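Local coordinates for protein heme oxygenase (Chlamydomonas reinhardtii, PDB 4RAJ) that probably catalyses the oxygen-dependent opening of heme to biliverdin, at residues Gln204-Gln207 with Asp208-Leu211. Residues are numbered along the deposited sequence; the frame is centred on the assembly and turned at random.
Sequences QELQ and DQLL
Gln-204 and Asp-208, one turn apart at the start of helix 204-227, are joined twice, once through the backbone and once through their side chains. Asp-208 N donates to Gln-204 O at 2.9 Å, the first of four successive i to i+4 bonds, the others running from Gln-209 N, Leu-210 N and Leu-211 N to the carbonyls of Glu-205, Leu-206 and Gln-207. In addition, Gln-204 NE2 reaches Asp-208 OD1 at 3.0 Å. The amide of Gln-204 carries the acceptor almost in its own plane, whereas the carboxylate is met from above, 47° out of plane. The glutamine gets there by a bend: CG lies anti to the backbone N (chi1 -167°) and the chain then folds at chi2, bringing the amide back to the aspartate. OD1 also forms a salt bridge with Arg-23 of helix 20-27, so one oxygen serves two donors. An asparagine at Asp-208 would probably leave the Arg-23 guanidinium without its charged mate and weaken the hold on the Gln-204 amide. The tight side belongs to Leu-210, buried, with CB toward residues 204-207 and its side chain against Leu-20 and Leu-139. The solvent side carries Gln-204, Glu-205 and Gln-209; there Glu-205 OE1 lies 6.9 Å from Asp-208 OD2. Leu-206 CD1 and Gln-209 OE1 meet loosely at 3.5 Å, partly covered by Leu-139. Gln-207 NE2 reaches back to Gln-202 O, tying the helix to the residues just ahead of it. This is i to i+4 side-chain pairing along the first two turns of helix 204-227, on the surface of the helical heme oxygenase fold, where helix 20-27 packs against Gln-204, Leu-210 and Leu-211, and Leu-139 lies in the loop leading into helix 140-151.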
ATOM      1  N   GLN A 204       0.679  19.385 -17.587  1.00 29.16           N
ATOM      2  CA  GLN A 204      -0.259  18.340 -17.990  1.00 28.52           C
ATOM      3  C   GLN A 204       0.421  16.967 -18.161  1.00 31.78           C
ATOM      4  O   GLN A 204      -0.174  15.922 -17.845  1.00 29.58           O
ATOM      5  CB  GLN A 204      -0.969  18.744 -19.284  1.00 25.81           C
ATOM      6  CG  GLN A 204      -2.175  17.882 -19.600  1.00 27.07           C
ATOM      7  CD  GLN A 204      -3.130  17.803 -18.421  1.00 38.08           C
ATOM      8  OE1 GLN A 204      -3.495  18.826 -17.833  1.00 34.47           O
ATOM      9  NE2 GLN A 204      -3.525  16.588 -18.058  1.00 41.09           N
ATOM     10  N   GLU A 205       1.663  16.963 -18.644  1.00 30.77           N
ATOM     11  CA  GLU A 205       2.383  15.707 -18.869  1.00 29.45           C
ATOM     12  C   GLU A 205       2.583  14.935 -17.568  1.00 28.53           C
ATOM     13  O   GLU A 205       2.415  13.712 -17.529  1.00 28.21           O
ATOM     14  CB  GLU A 205       3.742  15.960 -19.530  1.00 31.05           C
ATOM     15  CG  GLU A 205       3.666  16.395 -20.992  1.00 41.85           C
ATOM     16  CD  GLU A 205       3.586  17.917 -21.209  1.00 46.49           C
ATOM     17  OE1 GLU A 205       3.315  18.695 -20.246  1.00 36.88           O
ATOM     18  OE2 GLU A 205       3.798  18.331 -22.373  1.00 39.82           O
ATOM     19  N   LEU A 206       2.942  15.657 -16.508  1.00 24.46           N
ATOM     20  CA  LEU A 206       3.140  15.064 -15.183  1.00 27.32           C
ATOM     21  C   LEU A 206       1.816  14.621 -14.558  1.00 30.13           C
ATOM     22  O   LEU A 206       1.748  13.576 -13.915  1.00 24.68           O
ATOM     23  CB  LEU A 206       3.864  16.052 -14.262  1.00 29.43           C
ATOM     24  CG  LEU A 206       4.338  15.522 -12.904  1.00 35.74           C
ATOM     25  CD1 LEU A 206       5.330  14.393 -13.095  1.00 34.42           C
ATOM     26  CD2 LEU A 206       4.958  16.635 -12.087  1.00 45.20           C
ATOM     27  N   GLN A 207       0.763  15.413 -14.742  1.00 28.29           N
ATOM     28  CA  GLN A 207      -0.560  14.996 -14.290  1.00 28.51           C
ATOM     29  C   GLN A 207      -1.005  13.697 -14.980  1.00 29.75           C
ATOM     30  O   GLN A 207      -1.590  12.821 -14.339  1.00 25.73           O
ATOM     31  CB  GLN A 207      -1.581  16.108 -14.530  1.00 25.56           C
ATOM     32  CG  GLN A 207      -1.241  17.397 -13.788  1.00 27.69           C
ATOM     33  CD  GLN A 207      -2.397  18.378 -13.764  1.00 34.08           C
ATOM     34  OE1 GLN A 207      -3.562  17.984 -13.667  1.00 34.97           O
ATOM     35  NE2 GLN A 207      -2.081  19.662 -13.865  1.00 32.87           N
ATOM     36  N   ASP A 208      -0.735  13.575 -16.287  1.00 22.82           N
ATOM     37  CA  ASP A 208      -1.031  12.339 -17.012  1.00 21.09           C
ATOM     38  C   ASP A 208      -0.214  11.162 -16.477  1.00 24.49           C
ATOM     39  O   ASP A 208      -0.707  10.038 -16.388  1.00 25.85           O
ATOM     40  CB  ASP A 208      -0.750  12.494 -18.514  1.00 23.91           C
ATOM     41  CG  ASP A 208      -1.767  13.380 -19.218  1.00 44.53           C
ATOM     42  OD1 ASP A 208      -2.813  13.717 -18.603  1.00 44.24           O
ATOM     43  OD2 ASP A 208      -1.509  13.741 -20.390  1.00 39.08           O
ATOM     44  N   GLN A 209       1.045  11.414 -16.151  1.00 24.58           N
ATOM     45  CA  GLN A 209       1.897  10.371 -15.593  1.00 26.83           C
ATOM     46  C   GLN A 209       1.396   9.894 -14.244  1.00 27.04           C
ATOM     47  O   GLN A 209       1.496   8.718 -13.928  1.00 25.81           O
ATOM     48  CB  GLN A 209       3.329  10.860 -15.439  1.00 23.49           C
ATOM     49  CG  GLN A 209       4.140  10.864 -16.713  1.00 30.55           C
ATOM     50  CD  GLN A 209       5.570  11.272 -16.461  1.00 34.99           C
ATOM     51  OE1 GLN A 209       5.828  12.290 -15.826  1.00 36.33           O
ATOM     52  NE2 GLN A 209       6.510  10.473 -16.942  1.00 50.58           N
ATOM     53  N   LEU A 210       0.877  10.814 -13.441  1.00 21.39           N
ATOM     54  CA  LEU A 210       0.339  10.452 -12.133  1.00 21.28           C
ATOM     55  C   LEU A 210      -0.883   9.559 -12.287  1.00 22.95           C
ATOM     56  O   LEU A 210      -1.057   8.592 -11.545  1.00 22.84           O
ATOM     57  CB  LEU A 210      -0.007  11.713 -11.331  1.00 27.90           C
ATOM     58  CG  LEU A 210       1.209  12.549 -10.924  1.00 26.52           C
ATOM     59  CD1 LEU A 210       0.796  13.954 -10.487  1.00 26.90           C
ATOM     60  CD2 LEU A 210       1.960  11.833  -9.799  1.00 23.90           C
ATOM     61  N   LEU A 211      -1.732   9.882 -13.254  1.00 21.27           N
ATOM     62  CA  LEU A 211      -2.851   9.011 -13.620  1.00 26.38           C
ATOM     63  C   LEU A 211      -2.329   7.624 -13.995  1.00 29.19           C
ATOM     64  O   LEU A 211      -2.825   6.616 -13.494  1.00 24.12           O
ATOM     65  CB  LEU A 211      -3.667   9.613 -14.783  1.00 23.83           C
ATOM     66  CG  LEU A 211      -4.794   8.746 -15.366  1.00 25.48           C
ATOM     67  CD1 LEU A 211      -5.595   8.148 -14.233  1.00 35.36           C
ATOM     68  CD2 LEU A 211      -5.705   9.565 -16.268  1.00 32.10           C
TER